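Local coordinates for uncharacterized tRNA/rRNA methyltransferase HI_0380 (Haemophilus influenzae, PDB 3ILK), which probably methylates RNA with S-adenosyl-L-methionine as methyl donor, as expected for a TrmH-family member of the SPOUT methyltransferases, though its substrate is uncharacterized, at residues 97-102 against 157-162; 109-114 against 150-155; 198-201 against 205-208. One frame throughout, in Å; residues are numbered along the deposited sequence.

Contact 1: residues 97-102 against 157-162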
loop_
_atom_site.group_PDB
_atom_site.type_symbol
_atom_site.label_atom_id
_atom_site.label_comp_id
_atom_site.label_asym_id
_atom_site.label_seq_id
_atom_site.Cartn_x
_atom_site.Cartn_y
_atom_site.Cartn_z
ATOM N N GLU A 97 7.668 -2.122 -13.337
ATOM C CA GLU A 97 8.940 -2.172 -14.080
ATOM C C GLU A 97 9.100 -0.905 -14.898
ATOM O O GLU A 97 10.153 -0.345 -14.982
ATOM C CB GLU A 97 8.983 -3.349 -15.049
ATOM C CG GLU A 97 10.412 -3.729 -15.490
ATOM C CD GLU A 97 10.454 -4.685 -16.705
ATOM O OE1 GLU A 97 9.475 -5.457 -16.922
ATOM O OE2 GLU A 97 11.488 -4.679 -17.425
ATOM N N CYS A 98 8.023 -0.452 -15.507
ATOM C CA CYS A 98 8.112 0.755 -16.310
ATOM C C CYS A 98 8.649 1.971 -15.504
ATOM O O CYS A 98 9.548 2.676 -15.962
ATOM C CB CYS A 98 6.756 1.094 -16.870
ATOM S SG CYS A 98 6.919 2.540 -17.897
ATOM N N ALA A 99 8.093 2.175 -14.301
ATOM C CA ALA A 99 8.510 3.267 -13.405
ATOM C C ALA A 99 9.980 3.126 -12.970
ATOM O O ALA A 99 10.734 4.119 -12.896
ATOM C CB ALA A 99 7.567 3.323 -12.171
ATOM N N GLU A 100 10.412 1.900 -12.698
ATOM C CA GLU A 100 11.812 1.727 -12.340
ATOM C C GLU A 100 12.731 2.154 -13.477
ATOM O O GLU A 100 13.757 2.788 -13.223
ATOM C CB GLU A 100 12.131 0.298 -11.951
ATOM C CG GLU A 100 11.516 -0.073 -10.630
ATOM C CD GLU A 100 11.522 -1.555 -10.431
ATOM O OE1 GLU A 100 10.670 -2.042 -9.640
ATOM O OE2 GLU A 100 12.361 -2.228 -11.094
ATOM N N LYS A 101 12.359 1.823 -14.718
ATOM C CA LYS A 101 13.141 2.287 -15.863
ATOM C C LYS A 101 13.099 3.793 -16.024
ATOM O O LYS A 101 14.097 4.376 -16.346
ATOM C CB LYS A 101 12.607 1.715 -17.168
ATOM C CG LYS A 101 13.103 0.359 -17.591
ATOM C CD LYS A 101 12.510 0.151 -19.010
ATOM C CE LYS A 101 12.084 -1.265 -19.242
ATOM N NZ LYS A 101 13.298 -2.128 -19.509
ATOM N N VAL A 102 11.909 4.413 -15.955
ATOM C CA VAL A 102 11.816 5.856 -16.122
ATOM C C VAL A 102 12.741 6.568 -15.096
ATOM O O VAL A 102 13.588 7.414 -15.464
ATOM C CB VAL A 102 10.334 6.289 -16.057
ATOM C CG1 VAL A 102 10.176 7.790 -16.242
ATOM C CG2 VAL A 102 9.567 5.580 -17.244
ATOM N N ARG A 157 5.638 8.055 -8.927
ATOM C CA ARG A 157 5.991 8.664 -7.681
ATOM C C ARG A 157 6.597 7.635 -6.721
ATOM O O ARG A 157 7.599 7.932 -6.035
ATOM C CB ARG A 157 4.805 9.345 -7.029
ATOM C CG ARG A 157 5.219 10.123 -5.786
ATOM C CD ARG A 157 4.105 10.973 -5.168
ATOM N NE ARG A 157 4.658 11.763 -4.058
ATOM C CZ ARG A 157 5.281 12.929 -4.216
ATOM N NH1 ARG A 157 5.411 13.466 -5.413
ATOM N NH2 ARG A 157 5.796 13.547 -3.183
HETATM N N MSE A 158 5.997 6.440 -6.673
HETATM C CA MSE A 158 6.505 5.367 -5.780
HETATM C C MSE A 158 7.934 4.978 -6.158
HETATM O O MSE A 158 8.738 4.714 -5.290
HETATM C CB MSE A 158 5.646 4.099 -5.843
HETATM C CG MSE A 158 4.235 4.277 -5.314
HETATM SE SE MSE A 158 4.225 4.781 -3.421
HETATM C CE MSE A 158 5.046 3.125 -2.792
ATOM N N ALA A 159 8.220 4.911 -7.463
ATOM C CA ALA A 159 9.583 4.606 -7.920
ATOM C C ALA A 159 10.568 5.691 -7.458
ATOM O O ALA A 159 11.634 5.384 -6.946
ATOM C CB ALA A 159 9.610 4.443 -9.434
ATOM N N PHE A 160 10.170 6.952 -7.636
ATOM C CA PHE A 160 10.923 8.103 -7.176
ATOM C C PHE A 160 11.243 8.066 -5.653
ATOM O O PHE A 160 12.402 8.312 -5.256
ATOM C CB PHE A 160 10.170 9.374 -7.605
ATOM C CG PHE A 160 10.703 10.669 -7.008
ATOM C CD1 PHE A 160 11.925 11.210 -7.429
ATOM C CD2 PHE A 160 9.940 11.382 -6.066
ATOM C CE1 PHE A 160 12.398 12.411 -6.891
ATOM C CE2 PHE A 160 10.401 12.586 -5.524
ATOM C CZ PHE A 160 11.622 13.102 -5.937
ATOM N N LEU A 161 10.241 7.709 -4.832
ATOM C CA LEU A 161 10.376 7.716 -3.376
ATOM C C LEU A 161 11.263 6.584 -2.889
ATOM O O LEU A 161 12.085 6.784 -2.012
ATOM C CB LEU A 161 9.002 7.678 -2.682
ATOM C CG LEU A 161 8.029 8.841 -3.017
ATOM C CD1 LEU A 161 6.615 8.635 -2.494
ATOM C CD2 LEU A 161 8.553 10.185 -2.537
ATOM N N VAL A 162 11.089 5.400 -3.472
ATOM C CA VAL A 162 11.860 4.216 -3.096
ATOM C C VAL A 162 13.332 4.439 -3.479
ATOM O O VAL A 162 14.227 4.089 -2.738
ATOM C CB VAL A 162 11.271 2.938 -3.759
ATOM C CG1 VAL A 162 12.151 1.725 -3.504
ATOM C CG2 VAL A 162 9.864 2.665 -3.242
#
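Ala99 and Ala159 meet methyl to methyl where helix 95-104 crosses helix 145-169, the long helix that follows the predicted cofactor-binding segments of this SPOUT-family methyltransferase. Their CB atoms are 3.6 Å apart, each bond from the backbone aimed at the opposing helix. The two bonds are not in line, however: the angle from CA through CB to the other methyl is about 141° at Ala159 but about 106° at Ala99, so Ala159 points inward more directly while the Ala99 methyl is met from its flank. The Ala159 methyl does more than touch its counterpart. It lies over the face of the peptide joining Ala99 to Glu100, with its CB 3.7 Å from Ala99 O, 3.8 Å from Ala99 C and 4.2 Å from Glu100 N, so that one methyl group packs against both a side chain and the flat backbone behind it.

The close approach is consistent with two small residues facing each other; Glu100 leads off to the side, bordering the contact where it is exposed. The CA atoms of Glu100 and Ala159 come within 5.7 Å of each other. No hydrogen bond joins the two segments; the interaction is van der Waals contact over a small area.

On the buried side Ala99 and Val102 also pack on Leu156, three residues earlier in the long helix, so that the alanine contact continues into a larger apolar interface. Other side chains of 157-162 reach the second subunit: selenomethionine Met158 and Leu161 pack on its Pro135. Arg157 NH1 hydrogen-bonds to Met31 O of its own chain.

Contact 2: residues 109-114 against 150-155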
loop_
_atom_site.group_PDB
_atom_site.type_symbol
_atom_site.label_atom_id
_atom_site.label_comp_id
_atom_site.label_asym_id
_atom_site.label_seq_id
_atom_site.Cartn_x
_atom_site.Cartn_y
_atom_site.Cartn_z
ATOM N N ILE A 109 11.825 11.544 -21.000
ATOM C CA ILE A 109 10.996 10.403 -21.204
ATOM C C ILE A 109 9.628 10.969 -21.615
ATOM O O ILE A 109 9.096 11.907 -20.961
ATOM C CB ILE A 109 10.853 9.602 -19.836
ATOM C CG1 ILE A 109 12.203 9.134 -19.310
ATOM C CG2 ILE A 109 9.838 8.449 -19.955
ATOM C CD1 ILE A 109 12.697 9.994 -18.147
ATOM N N ALA A 110 9.057 10.453 -22.696
ATOM C CA ALA A 110 7.600 10.719 -22.909
ATOM C C ALA A 110 6.815 9.448 -22.577
ATOM O O ALA A 110 7.214 8.347 -22.934
ATOM C CB ALA A 110 7.365 11.153 -24.366
ATOM N N ILE A 111 5.752 9.561 -21.811
ATOM C CA ILE A 111 4.811 8.474 -21.727
ATOM C C ILE A 111 3.552 8.868 -22.478
ATOM O O ILE A 111 2.923 9.853 -22.123
ATOM C CB ILE A 111 4.546 8.117 -20.262
ATOM C CG1 ILE A 111 5.916 7.944 -19.519
ATOM C CG2 ILE A 111 3.715 6.862 -20.187
ATOM C CD1 ILE A 111 5.752 7.791 -18.016
ATOM N N VAL A 112 3.166 8.051 -23.471
ATOM C CA VAL A 112 2.152 8.396 -24.433
ATOM C C VAL A 112 0.973 7.513 -24.143
ATOM O O VAL A 112 1.099 6.291 -24.108
ATOM C CB VAL A 112 2.638 8.229 -25.937
ATOM C CG1 VAL A 112 1.581 8.816 -26.922
ATOM C CG2 VAL A 112 4.045 8.943 -26.137
ATOM N N PHE A 113 -0.153 8.175 -23.932
ATOM C CA PHE A 113 -1.457 7.576 -23.684
ATOM C C PHE A 113 -2.248 7.653 -24.962
ATOM O O PHE A 113 -2.599 8.766 -25.446
ATOM C CB PHE A 113 -2.139 8.294 -22.511
ATOM C CG PHE A 113 -1.426 8.081 -21.185
ATOM C CD1 PHE A 113 -0.282 8.828 -20.850
ATOM C CD2 PHE A 113 -1.891 7.126 -20.285
ATOM C CE1 PHE A 113 0.377 8.624 -19.633
ATOM C CE2 PHE A 113 -1.231 6.902 -19.085
ATOM C CZ PHE A 113 -0.086 7.645 -18.762
ATOM N N GLY A 114 -2.542 6.471 -25.527
ATOM C CA GLY A 114 -3.183 6.417 -26.830
ATOM C C GLY A 114 -4.641 6.618 -26.572
ATOM O O GLY A 114 -5.075 6.656 -25.415
ATOM N N GLN A 150 -3.563 8.495 -13.643
ATOM C CA GLN A 150 -3.500 8.383 -12.162
ATOM C C GLN A 150 -2.598 7.207 -11.790
ATOM O O GLN A 150 -1.641 7.387 -11.031
ATOM C CB GLN A 150 -4.901 8.203 -11.582
ATOM C CG GLN A 150 -5.046 8.347 -10.034
ATOM C CD GLN A 150 -4.522 9.658 -9.445
ATOM O OE1 GLN A 150 -3.350 9.727 -9.089
ATOM N NE2 GLN A 150 -5.402 10.682 -9.260
ATOM N N LEU A 151 -2.850 6.027 -12.372
ATOM C CA LEU A 151 -2.116 4.825 -11.943
ATOM C C LEU A 151 -0.679 4.881 -12.351
ATOM O O LEU A 151 0.217 4.483 -11.582
ATOM C CB LEU A 151 -2.711 3.540 -12.534
ATOM C CG LEU A 151 -4.020 2.960 -12.037
ATOM C CD1 LEU A 151 -4.049 1.498 -12.404
ATOM C CD2 LEU A 151 -4.127 3.106 -10.528
ATOM N N VAL A 152 -0.416 5.379 -13.549
ATOM C CA VAL A 152 1.035 5.379 -14.020
ATOM C C VAL A 152 1.815 6.414 -13.180
ATOM O O VAL A 152 2.975 6.175 -12.771
ATOM C CB VAL A 152 1.112 5.755 -15.509
ATOM C CG1 VAL A 152 2.577 6.061 -15.953
ATOM C CG2 VAL A 152 0.482 4.659 -16.366
ATOM N N SER A 153 1.164 7.558 -12.930
ATOM C CA SER A 153 1.748 8.673 -12.113
ATOM C C SER A 153 2.064 8.191 -10.715
ATOM O O SER A 153 3.138 8.499 -10.158
ATOM C CB SER A 153 0.756 9.853 -11.986
ATOM O OG SER A 153 0.454 10.423 -13.247
ATOM N N TYR A 154 1.129 7.441 -10.128
ATOM C CA TYR A 154 1.325 6.885 -8.814
ATOM C C TYR A 154 2.585 5.928 -8.804
ATOM O O TYR A 154 3.396 6.024 -7.952
ATOM C CB TYR A 154 0.062 6.177 -8.344
ATOM C CG TYR A 154 0.299 5.181 -7.217
ATOM C CD1 TYR A 154 0.414 5.609 -5.873
ATOM C CD2 TYR A 154 0.400 3.844 -7.475
ATOM C CE1 TYR A 154 0.632 4.694 -4.851
ATOM C CE2 TYR A 154 0.618 2.920 -6.437
ATOM C CZ TYR A 154 0.729 3.361 -5.136
ATOM O OH TYR A 154 0.923 2.476 -4.096
ATOM N N GLU A 155 2.718 5.034 -9.766
ATOM C CA GLU A 155 3.860 4.109 -9.790
ATOM C C GLU A 155 5.126 4.910 -10.032
ATOM O O GLU A 155 6.158 4.614 -9.458
ATOM C CB GLU A 155 3.696 3.024 -10.878
ATOM C CG GLU A 155 2.798 1.830 -10.537
ATOM C CD GLU A 155 3.283 0.944 -9.383
ATOM O OE1 GLU A 155 2.817 -0.196 -9.289
ATOM O OE2 GLU A 155 4.140 1.353 -8.575
#
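Val152 projects from helix 145-169 onto strand 109-113, a central strand of the parallel sheet in the SPOUT alpha/beta fold, and meets both Ile111 and Phe113. Toward Phe113 it comes from the opposite direction and arrives at the rim of the ring: Val152 CB lies in the ring plane, and Val152 CG2 sits near that plane, 3.9 Å from Phe113 CZ. The same methyl is 3.9 Å from Phe113 CE2, so it sits against the CE2-CZ edge and not over a face. Ile111 and Val152 meet tip to tip, more loosely, with Ile111 CD1 4.2 Å from Val152 CG1. That methyl also lies 4.2 Å from Phe113 CZ. The valine chi1 of 168° places CG1 anti to the backbone N and CG2 anti to the carbonyl carbon, turning one methyl to each neighbour.

All three residues are buried. Phe113 also touches Leu145, Ala148 and Val149 of the same helix and Ile10 of strand 8-13. The ring approaches Thr81, and Val152 approaches Ile134, both assigned by similarity to the S-adenosyl-L-methionine site, as is Gly114 at the strand end, which would place the contact beside the cofactor pocket. Elsewhere on the helix, Glu155 links both chains: OE1 forms a salt bridge with Arg96 NE of its own chain, and OE2 with Arg96 NH1 of the second subunit.

Contact 3: residues 198-201 against 205-208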
loop_
_atom_site.group_PDB
_atom_site.type_symbol
_atom_site.label_atom_id
_atom_site.label_comp_id
_atom_site.label_asym_id
_atom_site.label_seq_id
_atom_site.Cartn_x
_atom_site.Cartn_y
_atom_site.Cartn_z
ATOM N N GLY A 198 13.341 -23.340 36.134
ATOM C CA GLY A 198 12.905 -24.736 36.104
ATOM C C GLY A 198 12.236 -25.067 34.786
ATOM O O GLY A 198 11.482 -26.029 34.691
ATOM N N PHE A 199 12.514 -24.259 33.765
ATOM C CA PHE A 199 11.948 -24.453 32.431
ATOM C C PHE A 199 12.788 -25.392 31.560
ATOM O O PHE A 199 12.250 -26.288 30.907
ATOM C CB PHE A 199 11.754 -23.099 31.738
ATOM C CG PHE A 199 11.236 -23.202 30.328
ATOM C CD1 PHE A 199 9.914 -23.576 30.079
ATOM C CD2 PHE A 199 12.068 -22.915 29.246
ATOM C CE1 PHE A 199 9.433 -23.675 28.777
ATOM C CE2 PHE A 199 11.596 -23.011 27.942
ATOM C CZ PHE A 199 10.274 -23.384 27.705
ATOM N N ILE A 200 14.104 -25.178 31.549
ATOM C CA ILE A 200 15.033 -25.972 30.741
ATOM C C ILE A 200 15.269 -27.338 31.391
ATOM O O ILE A 200 15.615 -27.408 32.569
ATOM C CB ILE A 200 16.393 -25.229 30.540
ATOM C CG1 ILE A 200 16.182 -23.921 29.783
ATOM C CG2 ILE A 200 17.422 -26.126 29.798
ATOM C CD1 ILE A 200 17.360 -22.976 29.815
ATOM N N GLN A 201 15.073 -28.409 30.618
ATOM C CA GLN A 201 15.370 -29.782 31.059
ATOM C C GLN A 201 16.377 -30.487 30.155
ATOM O O GLN A 201 16.998 -31.482 30.560
ATOM C CB GLN A 201 14.098 -30.626 31.150
ATOM C CG GLN A 201 13.613 -30.877 32.569
ATOM C CD GLN A 201 12.972 -29.654 33.179
ATOM O OE1 GLN A 201 11.806 -29.355 32.914
ATOM N NE2 GLN A 201 13.729 -28.935 34.002
ATOM N N VAL A 205 16.413 -26.864 23.838
ATOM C CA VAL A 205 15.845 -25.505 23.907
ATOM C C VAL A 205 16.902 -24.463 23.478
ATOM O O VAL A 205 16.657 -23.662 22.577
ATOM C CB VAL A 205 15.141 -25.198 25.276
ATOM C CG1 VAL A 205 16.001 -25.603 26.450
ATOM C CG2 VAL A 205 14.775 -23.737 25.387
HETATM N N MSE A 206 18.093 -24.528 24.068
HETATM C CA MSE A 206 19.170 -23.591 23.706
HETATM C C MSE A 206 19.606 -23.679 22.251
HETATM O O MSE A 206 19.889 -22.652 21.629
HETATM C CB MSE A 206 20.376 -23.723 24.632
HETATM C CG MSE A 206 20.136 -23.180 26.020
HETATM SE SE MSE A 206 19.181 -21.458 26.053
HETATM C CE MSE A 206 20.402 -20.326 25.014
ATOM N N ARG A 207 19.624 -24.906 21.724
ATOM C CA ARG A 207 20.039 -25.185 20.347
ATOM C C ARG A 207 19.072 -24.530 19.366
ATOM O O ARG A 207 19.491 -23.916 18.372
ATOM C CB ARG A 207 20.109 -26.702 20.096
ATOM C CG ARG A 207 20.695 -27.074 18.738
ATOM C CD ARG A 207 20.385 -28.503 18.302
ATOM N NE ARG A 207 18.952 -28.748 18.185
ATOM C CZ ARG A 207 18.276 -29.637 18.910
ATOM N NH1 ARG A 207 18.903 -30.399 19.801
ATOM N NH2 ARG A 207 16.970 -29.772 18.734
ATOM N N LYS A 208 17.779 -24.663 19.659
ATOM C CA LYS A 208 16.746 -24.084 18.815
ATOM C C LYS A 208 16.749 -22.573 18.940
ATOM O O LYS A 208 16.468 -21.873 17.968
ATOM C CB LYS A 208 15.357 -24.647 19.143
ATOM C CG LYS A 208 15.151 -26.096 18.713
ATOM C CD LYS A 208 13.704 -26.345 18.305
ATOM C CE LYS A 208 13.270 -27.768 18.584
ATOM N NZ LYS A 208 11.807 -27.781 18.896
#
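Ile200 and Val205 form the tight centre of a helix-loop-helix connection, in which the loop after helix 180-197 packs against the start of helix 204-216. Their side chains cross at about a right angle, and Val205 CG1 fits into the fork of the isoleucine, 3.7 Å from both Ile200 CG1 and Ile200 CG2. With a chi1 of 48°, Val205 holds CG1 between its backbone N and carbonyl carbon while CG2 is left to face Phe199.

Around this centre the packing is looser. Phe199 CE2 stands 4.1 Å from Val205 CG2, the ring lying oblique to that methyl, and Ile200 CD1 is 4.4 Å from the selenium of Met206, a selenomethionine. Met206 is the buried member, lodged against Phe187 and Glu191 of helix 180-197. In contrast to the Ile200-Val205 centre, the next residue of the loop, Gln201, is exposed and points away from helix 204-216. The second subunit adds to the cover, for Phe199 and Val205 pack on its Gly228 and Ile225.

The chain is turned toward helix 204-216 by a Schellman motif that ends helix 180-197, and Ile200 also bonds to Tyr194 through the backbone. Gly198 is the C-prime residue of the motif, with a phi of 99°; Gly198 N bonds to Gln195 O, and Phe199 N bonds to Tyr194 O.

Overall arrangement
Contacts 1 and 2 belong to the same SPOUT alpha/beta domain and share helix 145-169, which meets helix 95-104 through one turn and strand 109-113 through another. They touch directly, Ala99 CB lying 3.3 Å from Glu155 O. Contact 2 is fully buried and built of larger branched and aromatic groups bridging helix to sheet, whereas contact 1, partly exposed, relies on two methyls at a close helix crossing. Contact 3 stands apart in the C-terminal helices, its centre about 48 Å from that of contact 1, and joins neighbours in sequence. All three are apolar, lack hydrogen bonds across their segments, and adjoin the second subunit.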